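PDB 3AQ1: thermosome subunit from Methanococcoides burtonii, which probably binds unfolded proteins and assists their folding with ATP hydrolysis, as a group II chaperonin. Local coordinates for residues L192-V197 / A281-D286; E186-L191 / A239-C244; K246-M251 / I261-R266; G296-V301 / T312-C317. All blocks are in the same frame, centred on the assembly; numbering follows the deposited sequence.

Interaction 1. Residues L192-V197 / A281-D286; sequences LLSCPV and ATIIQD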
loop_
_atom_site.group_PDB
_atom_site.type_symbol
_atom_site.label_atom_id
_atom_site.label_comp_id
_atom_site.label_asym_id
_atom_site.label_seq_id
_atom_site.Cartn_x
_atom_site.Cartn_y
_atom_site.Cartn_z
ATOM N N LEU A 192 -1.996 -25.583 -11.840
ATOM C CA LEU A 192 -2.536 -25.269 -10.510
ATOM C C LEU A 192 -3.859 -25.996 -10.280
ATOM O O LEU A 192 -4.779 -25.869 -11.082
ATOM C CB LEU A 192 -2.704 -23.754 -10.321
ATOM C CG LEU A 192 -1.430 -22.980 -10.681
ATOM C CD1 LEU A 192 -1.632 -21.480 -10.646
ATOM C CD2 LEU A 192 -0.317 -23.382 -9.770
ATOM N N LEU A 193 -3.941 -26.774 -9.200
ATOM C CA LEU A 193 -5.174 -27.483 -8.849
ATOM C C LEU A 193 -5.725 -26.990 -7.528
ATOM O O LEU A 193 -5.023 -26.977 -6.527
ATOM C CB LEU A 193 -4.931 -28.992 -8.734
ATOM C CG LEU A 193 -4.292 -29.734 -9.920
ATOM C CD1 LEU A 193 -4.227 -31.238 -9.678
ATOM C CD2 LEU A 193 -5.036 -29.446 -11.195
ATOM N N SER A 194 -6.988 -26.591 -7.517
ATOM C CA SER A 194 -7.672 -26.293 -6.260
ATOM C C SER A 194 -8.431 -27.543 -5.821
ATOM O O SER A 194 -8.855 -27.660 -4.678
ATOM C CB SER A 194 -8.634 -25.120 -6.423
ATOM O OG SER A 194 -9.687 -25.463 -7.315
ATOM N N CYS A 195 -8.592 -28.486 -6.739
ATOM C CA CYS A 195 -9.215 -29.750 -6.401
ATOM C C CYS A 195 -8.184 -30.756 -5.914
ATOM O O CYS A 195 -7.010 -30.674 -6.274
ATOM C CB CYS A 195 -9.980 -30.316 -7.601
ATOM S SG CYS A 195 -8.990 -30.733 -9.016
ATOM N N PRO A 196 -8.626 -31.720 -5.097
ATOM C CA PRO A 196 -7.746 -32.784 -4.617
ATOM C C PRO A 196 -7.467 -33.765 -5.737
ATOM O O PRO A 196 -8.298 -33.916 -6.632
ATOM C CB PRO A 196 -8.600 -33.497 -3.550
ATOM C CG PRO A 196 -9.842 -32.672 -3.381
ATOM C CD PRO A 196 -10.015 -31.921 -4.657
ATOM N N VAL A 197 -6.318 -34.425 -5.683
ATOM C CA VAL A 197 -6.056 -35.563 -6.547
ATOM C C VAL A 197 -6.101 -36.832 -5.711
ATOM O O VAL A 197 -5.090 -37.505 -5.530
ATOM C CB VAL A 197 -4.690 -35.459 -7.235
ATOM C CG1 VAL A 197 -4.520 -36.585 -8.259
ATOM C CG2 VAL A 197 -4.529 -34.093 -7.900
ATOM N N ALA A 281 -0.774 -19.483 -14.992
ATOM C CA ALA A 281 -1.564 -20.691 -14.855
ATOM C C ALA A 281 -2.996 -20.357 -14.502
ATOM O O ALA A 281 -3.267 -19.357 -13.855
ATOM C CB ALA A 281 -0.973 -21.599 -13.807
ATOM N N THR A 282 -3.913 -21.209 -14.937
ATOM C CA THR A 282 -5.308 -21.068 -14.577
ATOM C C THR A 282 -5.676 -22.145 -13.575
ATOM O O THR A 282 -5.573 -23.334 -13.856
ATOM C CB THR A 282 -6.214 -21.149 -15.812
ATOM O OG1 THR A 282 -5.751 -20.216 -16.798
ATOM C CG2 THR A 282 -7.652 -20.817 -15.434
ATOM N N ILE A 283 -6.080 -21.713 -12.389
ATOM C CA ILE A 283 -6.450 -22.620 -11.317
ATOM C C ILE A 283 -7.602 -23.498 -11.765
ATOM O O ILE A 283 -8.616 -23.005 -12.239
ATOM C CB ILE A 283 -6.880 -21.845 -10.059
ATOM C CG1 ILE A 283 -5.856 -20.750 -9.736
ATOM C CG2 ILE A 283 -7.086 -22.804 -8.917
ATOM C CD1 ILE A 283 -5.836 -20.309 -8.293
ATOM N N ILE A 284 -7.442 -24.802 -11.597
ATOM C CA ILE A 284 -8.371 -25.778 -12.139
ATOM C C ILE A 284 -9.163 -26.446 -11.039
ATOM O O ILE A 284 -8.593 -26.852 -10.020
ATOM C CB ILE A 284 -7.596 -26.853 -12.878
ATOM C CG1 ILE A 284 -7.297 -26.394 -14.294
ATOM C CG2 ILE A 284 -8.347 -28.153 -12.875
ATOM C CD1 ILE A 284 -6.411 -27.357 -14.990
ATOM N N GLN A 285 -10.476 -26.569 -11.241
ATOM C CA GLN A 285 -11.347 -27.176 -10.234
ATOM C C GLN A 285 -11.817 -28.558 -10.640
ATOM O O GLN A 285 -12.147 -29.378 -9.793
ATOM C CB GLN A 285 -12.550 -26.288 -9.926
ATOM C CG GLN A 285 -12.431 -25.525 -8.624
ATOM C CD GLN A 285 -12.163 -24.049 -8.844
ATOM O OE1 GLN A 285 -12.500 -23.506 -9.896
ATOM N NE2 GLN A 285 -11.563 -23.387 -7.847
ATOM N N ASP A 286 -11.843 -28.811 -11.941
ATOM C CA ASP A 286 -12.288 -30.095 -12.460
ATOM C C ASP A 286 -11.115 -30.704 -13.207
ATOM O O ASP A 286 -10.618 -30.116 -14.162
ATOM C CB ASP A 286 -13.489 -29.887 -13.399
ATOM C CG ASP A 286 -14.137 -31.202 -13.865
ATOM O OD1 ASP A 286 -13.519 -32.284 -13.745
ATOM O OD2 ASP A 286 -15.281 -31.146 -14.372
HETATM O O HOH W 1 -3.094 -24.539 -14.111
#

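Interaction 2. Residues E186-L191 / A239-C244; sequences ENAKIL and ANVVFC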
loop_
_atom_site.group_PDB
_atom_site.type_symbol
_atom_site.label_atom_id
_atom_site.label_comp_id
_atom_site.label_asym_id
_atom_site.label_seq_id
_atom_site.Cartn_x
_atom_site.Cartn_y
_atom_site.Cartn_z
ATOM N N GLU A 186 13.816 -27.024 -15.148
ATOM C CA GLU A 186 13.996 -25.893 -16.047
ATOM C C GLU A 186 12.827 -25.824 -17.016
ATOM O O GLU A 186 12.203 -26.837 -17.320
ATOM C CB GLU A 186 15.319 -25.999 -16.782
ATOM C CG GLU A 186 16.526 -25.937 -15.863
ATOM C CD GLU A 186 17.845 -26.117 -16.598
ATOM O OE1 GLU A 186 17.849 -26.291 -17.846
ATOM O OE2 GLU A 186 18.885 -26.092 -15.910
ATOM N N ASN A 187 12.516 -24.622 -17.484
ATOM C CA ASN A 187 11.340 -24.421 -18.313
ATOM C C ASN A 187 10.189 -25.184 -17.727
ATOM O O ASN A 187 9.707 -26.145 -18.309
ATOM C CB ASN A 187 11.593 -24.899 -19.733
ATOM C CG ASN A 187 12.810 -24.286 -20.317
ATOM O OD1 ASN A 187 12.966 -23.061 -20.290
ATOM N ND2 ASN A 187 13.704 -25.123 -20.840
ATOM N N ALA A 188 9.759 -24.759 -16.555
ATOM C CA ALA A 188 8.657 -25.410 -15.881
ATOM C C ALA A 188 7.367 -25.106 -16.621
ATOM O O ALA A 188 7.179 -24.008 -17.146
ATOM C CB ALA A 188 8.581 -24.937 -14.439
ATOM N N LYS A 189 6.491 -26.098 -16.676
ATOM C CA LYS A 189 5.150 -25.889 -17.191
ATOM C C LYS A 189 4.236 -26.222 -16.037
ATOM O O LYS A 189 4.195 -27.358 -15.578
ATOM C CB LYS A 189 4.886 -26.803 -18.383
ATOM C CG LYS A 189 5.881 -26.610 -19.480
ATOM C CD LYS A 189 5.788 -25.210 -20.054
ATOM C CE LYS A 189 6.982 -24.891 -20.936
ATOM N NZ LYS A 189 6.707 -23.685 -21.744
ATOM N N ILE A 190 3.517 -25.221 -15.557
ATOM C CA ILE A 190 2.908 -25.302 -14.238
ATOM C C ILE A 190 1.404 -25.473 -14.288
ATOM O O ILE A 190 0.699 -24.732 -14.985
ATOM C CB ILE A 190 3.236 -24.050 -13.441
ATOM C CG1 ILE A 190 4.745 -23.974 -13.226
ATOM C CG2 ILE A 190 2.461 -24.037 -12.128
ATOM C CD1 ILE A 190 5.242 -22.599 -12.973
ATOM N N LEU A 191 0.927 -26.457 -13.536
ATOM C CA LEU A 191 -0.501 -26.727 -13.411
ATOM C C LEU A 191 -0.952 -26.394 -11.983
ATOM O O LEU A 191 -0.343 -26.851 -11.022
ATOM C CB LEU A 191 -0.780 -28.202 -13.744
ATOM C CG LEU A 191 -2.211 -28.737 -13.677
ATOM C CD1 LEU A 191 -3.040 -28.207 -14.831
ATOM C CD2 LEU A 191 -2.230 -30.258 -13.670
ATOM N N ALA A 239 2.174 -30.755 -18.058
ATOM C CA ALA A 239 2.799 -30.020 -16.969
ATOM C C ALA A 239 4.030 -30.687 -16.363
ATOM O O ALA A 239 4.042 -31.877 -16.097
ATOM C CB ALA A 239 1.768 -29.726 -15.879
ATOM N N ASN A 240 5.054 -29.871 -16.146
ATOM C CA ASN A 240 6.282 -30.194 -15.414
ATOM C C ASN A 240 6.115 -30.213 -13.886
ATOM O O ASN A 240 6.819 -30.918 -13.146
ATOM C CB ASN A 240 7.251 -29.056 -15.684
ATOM C CG ASN A 240 8.208 -29.385 -16.721
ATOM O OD1 ASN A 240 8.525 -30.548 -16.919
ATOM N ND2 ASN A 240 8.701 -28.377 -17.412
ATOM N N VAL A 241 5.196 -29.372 -13.434
ATOM C CA VAL A 241 5.119 -28.967 -12.055
ATOM C C VAL A 241 3.650 -28.836 -11.720
ATOM O O VAL A 241 2.883 -28.213 -12.470
ATOM C CB VAL A 241 5.818 -27.619 -11.876
ATOM C CG1 VAL A 241 5.504 -27.033 -10.531
ATOM C CG2 VAL A 241 7.316 -27.780 -12.096
ATOM N N VAL A 242 3.258 -29.454 -10.612
ATOM C CA VAL A 242 1.880 -29.380 -10.160
ATOM C C VAL A 242 1.838 -28.852 -8.734
ATOM O O VAL A 242 2.478 -29.407 -7.848
ATOM C CB VAL A 242 1.217 -30.757 -10.191
ATOM C CG1 VAL A 242 -0.206 -30.653 -9.734
ATOM C CG2 VAL A 242 1.275 -31.332 -11.577
ATOM N N PHE A 243 1.101 -27.768 -8.528
ATOM C CA PHE A 243 0.773 -27.299 -7.184
ATOM C C PHE A 243 -0.679 -27.629 -6.888
ATOM O O PHE A 243 -1.581 -27.202 -7.601
ATOM C CB PHE A 243 0.993 -25.791 -7.059
ATOM C CG PHE A 243 2.431 -25.384 -7.101
ATOM C CD1 PHE A 243 3.214 -25.456 -5.961
ATOM C CD2 PHE A 243 3.001 -24.919 -8.276
ATOM C CE1 PHE A 243 4.554 -25.085 -5.992
ATOM C CE2 PHE A 243 4.328 -24.535 -8.317
ATOM C CZ PHE A 243 5.112 -24.613 -7.172
ATOM N N CYS A 244 -0.915 -28.406 -5.845
ATOM C CA CYS A 244 -2.279 -28.772 -5.501
ATOM C C CYS A 244 -2.674 -28.140 -4.172
ATOM O O CYS A 244 -1.927 -28.178 -3.204
ATOM C CB CYS A 244 -2.438 -30.288 -5.444
ATOM S SG CYS A 244 -4.097 -30.834 -5.069
#

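Interaction 3. Residues K246-M251 / I261-R266; sequences KGIDDM and IYAVRR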
loop_
_atom_site.group_PDB
_atom_site.type_symbol
_atom_site.label_atom_id
_atom_site.label_comp_id
_atom_site.label_asym_id
_atom_site.label_seq_id
_atom_site.Cartn_x
_atom_site.Cartn_y
_atom_site.Cartn_z
ATOM N N LYS A 246 -4.984 -29.128 -2.305
ATOM C CA LYS A 246 -5.414 -30.153 -1.364
ATOM C C LYS A 246 -4.526 -31.379 -1.433
ATOM O O LYS A 246 -3.368 -31.282 -1.821
ATOM C CB LYS A 246 -6.888 -30.513 -1.574
ATOM C CG LYS A 246 -7.847 -29.519 -0.917
ATOM C CD LYS A 246 -9.091 -29.268 -1.760
ATOM C CE LYS A 246 -9.882 -28.063 -1.241
ATOM N NZ LYS A 246 -10.938 -27.614 -2.207
ATOM N N GLY A 247 -5.064 -32.525 -1.033
ATOM C CA GLY A 247 -4.302 -33.757 -1.023
ATOM C C GLY A 247 -3.981 -34.346 -2.394
ATOM O O GLY A 247 -4.700 -34.144 -3.382
ATOM N N ILE A 248 -2.868 -35.066 -2.452
ATOM C CA ILE A 248 -2.561 -35.912 -3.587
ATOM C C ILE A 248 -2.338 -37.326 -3.061
ATOM O O ILE A 248 -1.325 -37.605 -2.413
ATOM C CB ILE A 248 -1.304 -35.453 -4.326
ATOM C CG1 ILE A 248 -1.376 -33.954 -4.660
ATOM C CG2 ILE A 248 -1.125 -36.290 -5.569
ATOM C CD1 ILE A 248 -0.112 -33.392 -5.324
ATOM N N ASP A 249 -3.306 -38.200 -3.317
ATOM C CA ASP A 249 -3.203 -39.606 -2.962
ATOM C C ASP A 249 -1.797 -40.171 -3.182
ATOM O O ASP A 249 -1.076 -39.759 -4.093
ATOM C CB ASP A 249 -4.217 -40.420 -3.768
ATOM C CG ASP A 249 -4.116 -41.905 -3.487
ATOM O OD1 ASP A 249 -3.308 -42.564 -4.166
ATOM O OD2 ASP A 249 -4.820 -42.412 -2.580
ATOM N N ASP A 250 -1.415 -41.132 -2.353
ATOM C CA ASP A 250 -0.073 -41.700 -2.402
ATOM C C ASP A 250 0.260 -42.377 -3.724
ATOM O O ASP A 250 1.347 -42.190 -4.282
ATOM C CB ASP A 250 0.090 -42.703 -1.276
ATOM C CG ASP A 250 0.181 -42.040 0.054
ATOM O OD1 ASP A 250 -0.589 -42.423 0.964
ATOM O OD2 ASP A 250 1.022 -41.125 0.166
ATOM N N MET A 251 -0.676 -43.190 -4.201
ATOM C CA MET A 251 -0.488 -43.926 -5.435
ATOM C C MET A 251 -0.431 -42.961 -6.624
ATOM O O MET A 251 0.423 -43.085 -7.493
ATOM C CB MET A 251 -1.596 -44.956 -5.606
ATOM C CG MET A 251 -1.263 -46.028 -6.615
ATOM S SD MET A 251 -0.068 -47.242 -6.032
ATOM C CE MET A 251 -0.897 -47.817 -4.552
ATOM N N ILE A 261 7.466 -35.587 -12.619
ATOM C CA ILE A 261 6.744 -34.380 -12.222
ATOM C C ILE A 261 6.973 -33.885 -10.778
ATOM O O ILE A 261 6.804 -34.615 -9.802
ATOM C CB ILE A 261 5.233 -34.511 -12.534
ATOM C CG1 ILE A 261 5.034 -34.761 -14.030
ATOM C CG2 ILE A 261 4.503 -33.255 -12.141
ATOM C CD1 ILE A 261 3.584 -34.798 -14.445
ATOM N N TYR A 262 7.375 -32.624 -10.676
ATOM C CA TYR A 262 7.541 -31.936 -9.403
ATOM C C TYR A 262 6.157 -31.528 -8.873
ATOM O O TYR A 262 5.523 -30.606 -9.418
ATOM C CB TYR A 262 8.402 -30.685 -9.621
ATOM C CG TYR A 262 8.856 -29.959 -8.365
ATOM C CD1 TYR A 262 7.942 -29.342 -7.505
ATOM C CD2 TYR A 262 10.208 -29.852 -8.064
ATOM C CE1 TYR A 262 8.371 -28.663 -6.373
ATOM C CE2 TYR A 262 10.639 -29.181 -6.942
ATOM C CZ TYR A 262 9.723 -28.596 -6.099
ATOM O OH TYR A 262 10.189 -27.937 -4.992
ATOM N N ALA A 263 5.677 -32.218 -7.836
ATOM C CA ALA A 263 4.369 -31.888 -7.272
ATOM C C ALA A 263 4.436 -31.516 -5.798
ATOM O O ALA A 263 5.198 -32.094 -5.035
ATOM C CB ALA A 263 3.358 -33.014 -7.501
ATOM N N VAL A 264 3.643 -30.535 -5.398
ATOM C CA VAL A 264 3.515 -30.232 -3.984
ATOM C C VAL A 264 2.049 -30.334 -3.594
ATOM O O VAL A 264 1.184 -29.950 -4.357
ATOM C CB VAL A 264 4.112 -28.849 -3.609
ATOM C CG1 VAL A 264 5.319 -28.516 -4.485
ATOM C CG2 VAL A 264 3.103 -27.801 -3.789
ATOM N N ARG A 265 1.778 -30.871 -2.410
ATOM C CA ARG A 265 0.414 -31.002 -1.916
ATOM C C ARG A 265 0.115 -29.929 -0.873
ATOM O O ARG A 265 1.025 -29.273 -0.381
ATOM C CB ARG A 265 0.207 -32.381 -1.299
ATOM C CG ARG A 265 0.858 -32.544 0.054
ATOM C CD ARG A 265 1.038 -34.015 0.455
ATOM N NE ARG A 265 1.637 -34.115 1.779
ATOM C CZ ARG A 265 0.939 -34.294 2.894
ATOM N NH1 ARG A 265 -0.380 -34.426 2.844
ATOM N NH2 ARG A 265 1.560 -34.351 4.061
ATOM N N ARG A 266 -1.168 -29.765 -0.553
ATOM C CA ARG A 266 -1.653 -28.842 0.483
ATOM C C ARG A 266 -1.015 -27.440 0.448
ATOM O O ARG A 266 -0.321 -27.016 1.382
ATOM C CB ARG A 266 -1.550 -29.486 1.876
ATOM C CG ARG A 266 -2.236 -30.842 1.948
ATOM C CD ARG A 266 -2.658 -31.259 3.354
ATOM N NE ARG A 266 -3.314 -32.568 3.328
ATOM C CZ ARG A 266 -4.559 -32.779 2.901
ATOM N NH1 ARG A 266 -5.302 -31.758 2.469
ATOM N NH2 ARG A 266 -5.061 -34.014 2.896
#

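Interaction 4. Residues G296-V301 / T312-C317; sequences GTAGLV and TYVTGC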
loop_
_atom_site.group_PDB
_atom_site.type_symbol
_atom_site.label_atom_id
_atom_site.label_comp_id
_atom_site.label_asym_id
_atom_site.label_seq_id
_atom_site.Cartn_x
_atom_site.Cartn_y
_atom_site.Cartn_z
ATOM N N GLY A 296 0.674 -22.664 -16.845
ATOM C CA GLY A 296 1.549 -21.519 -16.691
ATOM C C GLY A 296 2.992 -21.892 -16.945
ATOM O O GLY A 296 3.318 -23.061 -17.140
ATOM N N THR A 297 3.866 -20.895 -16.938
ATOM C CA THR A 297 5.277 -21.137 -17.180
ATOM C C THR A 297 6.164 -20.369 -16.211
ATOM O O THR A 297 5.809 -19.288 -15.756
ATOM C CB THR A 297 5.683 -20.703 -18.599
ATOM O OG1 THR A 297 5.635 -19.277 -18.684
ATOM C CG2 THR A 297 4.762 -21.295 -19.632
ATOM N N ALA A 298 7.335 -20.925 -15.937
ATOM C CA ALA A 298 8.335 -20.266 -15.123
ATOM C C ALA A 298 9.718 -20.713 -15.558
ATOM O O ALA A 298 9.927 -21.875 -15.835
ATOM C CB ALA A 298 8.121 -20.618 -13.651
ATOM N N GLY A 299 10.675 -19.801 -15.589
ATOM C CA GLY A 299 12.039 -20.174 -15.902
ATOM C C GLY A 299 12.531 -21.384 -15.124
ATOM O O GLY A 299 13.191 -22.276 -15.678
ATOM N N LEU A 300 12.218 -21.422 -13.833
ATOM C CA LEU A 300 12.787 -22.437 -12.961
ATOM C C LEU A 300 11.917 -22.710 -11.734
ATOM O O LEU A 300 11.416 -21.803 -11.095
ATOM C CB LEU A 300 14.201 -22.019 -12.520
ATOM C CG LEU A 300 14.982 -22.896 -11.535
ATOM C CD1 LEU A 300 15.240 -24.271 -12.111
ATOM C CD2 LEU A 300 16.294 -22.234 -11.141
ATOM N N VAL A 301 11.745 -23.982 -11.420
ATOM C CA VAL A 301 11.143 -24.386 -10.176
ATOM C C VAL A 301 12.090 -25.362 -9.499
ATOM O O VAL A 301 12.443 -26.372 -10.088
ATOM C CB VAL A 301 9.794 -25.047 -10.403
ATOM C CG1 VAL A 301 9.348 -25.773 -9.131
ATOM C CG2 VAL A 301 8.781 -23.999 -10.832
ATOM N N THR A 312 10.116 -24.202 -1.809
ATOM C CA THR A 312 10.005 -24.233 -3.269
ATOM C C THR A 312 10.157 -22.861 -3.931
ATOM O O THR A 312 9.290 -22.011 -3.789
ATOM C CB THR A 312 8.689 -24.851 -3.717
ATOM O OG1 THR A 312 8.674 -26.235 -3.365
ATOM C CG2 THR A 312 8.552 -24.744 -5.216
ATOM N N TYR A 313 11.263 -22.658 -4.648
ATOM C CA TYR A 313 11.516 -21.410 -5.381
ATOM C C TYR A 313 10.995 -21.453 -6.845
ATOM O O TYR A 313 11.323 -22.356 -7.609
ATOM C CB TYR A 313 13.016 -21.092 -5.387
ATOM C CG TYR A 313 13.615 -20.710 -4.049
ATOM C CD1 TYR A 313 14.133 -19.434 -3.835
ATOM C CD2 TYR A 313 13.688 -21.625 -3.004
ATOM C CE1 TYR A 313 14.687 -19.083 -2.626
ATOM C CE2 TYR A 313 14.241 -21.273 -1.779
ATOM C CZ TYR A 313 14.740 -20.009 -1.602
ATOM O OH TYR A 313 15.292 -19.662 -0.392
ATOM N N VAL A 314 10.185 -20.469 -7.218
ATOM C CA VAL A 314 9.690 -20.322 -8.582
ATOM C C VAL A 314 10.221 -19.008 -9.172
ATOM O O VAL A 314 9.645 -17.960 -8.965
ATOM C CB VAL A 314 8.152 -20.313 -8.599
ATOM C CG1 VAL A 314 7.641 -20.222 -10.000
ATOM C CG2 VAL A 314 7.618 -21.557 -7.926
ATOM N N THR A 315 11.338 -19.073 -9.891
ATOM C CA THR A 315 11.994 -17.883 -10.433
ATOM C C THR A 315 11.921 -17.801 -11.965
ATOM O O THR A 315 11.542 -18.755 -12.643
ATOM C CB THR A 315 13.475 -17.835 -10.032
ATOM O OG1 THR A 315 14.142 -18.987 -10.542
ATOM C CG2 THR A 315 13.616 -17.846 -8.543
ATOM N N GLY A 316 12.303 -16.651 -12.504
ATOM C CA GLY A 316 12.244 -16.419 -13.938
ATOM C C GLY A 316 10.843 -16.453 -14.504
ATOM O O GLY A 316 10.676 -16.768 -15.668
ATOM N N CYS A 317 9.841 -16.128 -13.689
ATOM C CA CYS A 317 8.439 -16.329 -14.069
ATOM C C CYS A 317 8.002 -15.456 -15.223
ATOM O O CYS A 317 8.567 -14.382 -15.454
ATOM C CB CYS A 317 7.490 -16.106 -12.893
ATOM S SG CYS A 317 7.384 -17.447 -11.730
#

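Interaction 1. Residues L192-V197 / A281-D286
Ser194 donates twice to the carbonyl of Ile284 between 192-197, where strand 184-193 runs out, and the loop segment 281-286, which travels alongside it in nearly the same direction, 6° apart. Two backbone bonds flank the single bridge between Leu193 and Ile284: Ile284 N donates to Leu192 O at 2.9 Å, and Ser194 N donates to Ile284 O at 3.0 Å. The hydroxyl of Ser194 adds a second bond to that same carbonyl, OG lying 3.2 Å from Ile284 O and above the carbonyl plane. A chi1 of 65° keeps OG near its own backbone N, and both reach the carbonyl from the same face. A water extends the polar ladder by accepting from Leu192 N and donating to Thr282 O.

Apolar contacts occupy the flanks. Leu192 lays its CG and CD1 against the methyl of Ala281. Leu193 and Ile284 lie side by side and point the same way, with Leu193 CD2 3.9 Å from Ile284 CG2. From Ile283, the CG2 branch meets Ser194 CB at 3.7 Å. A van der Waals contact of a different kind is made by Cys195, whose CB and SG rest beside the carbonyl oxygen of Gln285.

Around this pair, Leu192 packs on Leu272, Leu275 and Ser276 of helix 269-279, whereas Leu193 leans on Val234 of helix 226-235. On its other edge, the end of strand 184-193 is bonded through Leu193 to Phe243 of strand 241-244, placing the loop 281-286 beside the sheet of this domain.

Interaction 2. Residues E186-L191 / A239-C244
Ile190 pairs with Val241 and Leu191 with Val242, in parallel register and with CA atoms 4.8 Å apart in each pair. The carbonyls do the joining: Leu191 N donates to Val241 O at 2.8 Å, and Phe243 N to Leu191 O at 3.0 Å. At the start of the pairing Lys189 O receives Val241 N at 3.1 Å, together with a weak bond from Asn240 N.

Side chains then divide between the two faces. On one, Ile190 and Val241 lie side by side, CG1 of Ile190 being 4.0 Å from Val241 CB, while Ala188 CB touches Val241 CG2. The Phe243 ring belongs to this side too; Ile190 CG2, anti to its own backbone N, reaches the ring edge in plane at CD2. On the other face Leu191 CB meets Ala239 CB at 3.7 Å, and Leu191 CD2 approaches Val242 CG2. Asn240 lies across the strand start, its ND2 2.6 Å from Asn187 O.

Farther out, Phe243 is backed by Leu272 and Leu275 of helix 269-279, and strand 262-264 adds to the far edge of 241-244 through Tyr262. Strand 296-298 pairs with the other edge of 184-193. The parallel strands 184-193, 241-244 and 262-264 thus lie within a mixed sheet backed by helix 269-279, consistent with the apical domain of a group II chaperonin.

Interaction 3. Residues K246-M251 / I261-R266
Ile248 bends down onto Ala263 and Arg265 inside a beta-alpha-beta unit, in which strand 241-244 leads through the loop 246-249 into helix 250-258 and the chain then returns as strand 262-264. The tip of Ile248 does the touching: CD1 comes 4.1 Å from Ala263 CB and 3.8 Å from Val264 O. One carbon back, CG1 meets Arg265 CB at 4.0 Å, where the two side chains cross at a slant. With CG1 set beside the backbone N (chi1 -51°) and the chain then extended, the end of Ile248 drops toward the strand although its CB sets off to one side. Arg265 starts toward the loop but carries its guanidinium away from it, so that only the aliphatic root takes part.

Arg266 differs: its CB sets off to one side, but its end comes nearer. Its chain, extended from CG to NE, brings the guanidinium back over Gly247, whose CA lies 3.9 Å above the guanidinium plane and is displaced toward the rim of the group. The contact is thus a flat, charged group laid on bare backbone, with Arg266 NH1 3.6 Å from Gly247 N.

Ile248 also packs on Gln253 and Ile256 of helix 250-258, and Lys246 turns the other way, NZ bonding to Ser194 O. Asp249 occupies the N-cap of that helix, where OD1 accepts from Ala252 N and more weakly from Met251 N. The backbones of the two segments are tied by Arg266 N, which donates to Lys246 O at 3.0 Å in a nearly straight bond (171° at the hydrogen) that enters above the carbonyl plane.

Interaction 4. Residues G296-V301 / T312-C317
A classic beta bulge interrupts the pairing where Gly299 and Leu300 both face Thr315. Leu300 N donates to Thr315 O at 3.0 Å, and Thr315 N returns a bond to Leu300 O. Gly299 N instead turns to Gly316 O, 3.0 Å away, meeting it from above the carbonyl plane. The two glycines pass with their CA atoms 4.2 Å apart, and Gly316 has a positive phi.

Past the bulge, Val301 and Val314 form a non-hydrogen-bonded pair. Their side chains run side by side, with CG2 of Val301 4.0 Å from CG2 of Val314. Val314 CG1, anti to the backbone N (chi1 -178°), also reaches Ala298 CB at 3.7 Å, and Cys317 SG lies against that same methyl. Leu300 and Thr315 sit together on the opposite face, OG1 of Thr315 3.6 Å from Leu300 CB.

Ala298 packs further on Ile190, Val301 on Ala188 and Val241, Val314 on Phe243 and Leu275, and Cys317 on Val278 and Thr279 of helix 269-279. The chemistry is therefore divided: backbone bonds fix the register through the bulge, while the apolar groups of Ala298, Val301, Val314 and Cys317 gather on one face of the paired strands.

The four contacts share one mixed sheet, and all lie 26 to 35 Å from the centre of the chain. Interaction 2 is its middle: its centre is about 9 Å from that of interaction 4 and about 12 Å from those of interactions 1 and 3. One edge of strand 184-193 carries interaction 2; the other receives 296-298, through Ile190 N to Gly296 O at 2.7 Å, and, further along, the loop 281-286 of interaction 1. Interaction 3 is nested in the chain loop closed by interaction 1 and joined to it by Val197 N to Gly247 O, 2.8 Å. Interactions 3 and 4, about 18 Å apart between centres, meet where Tyr262 OH bonds to Thr312 OG1.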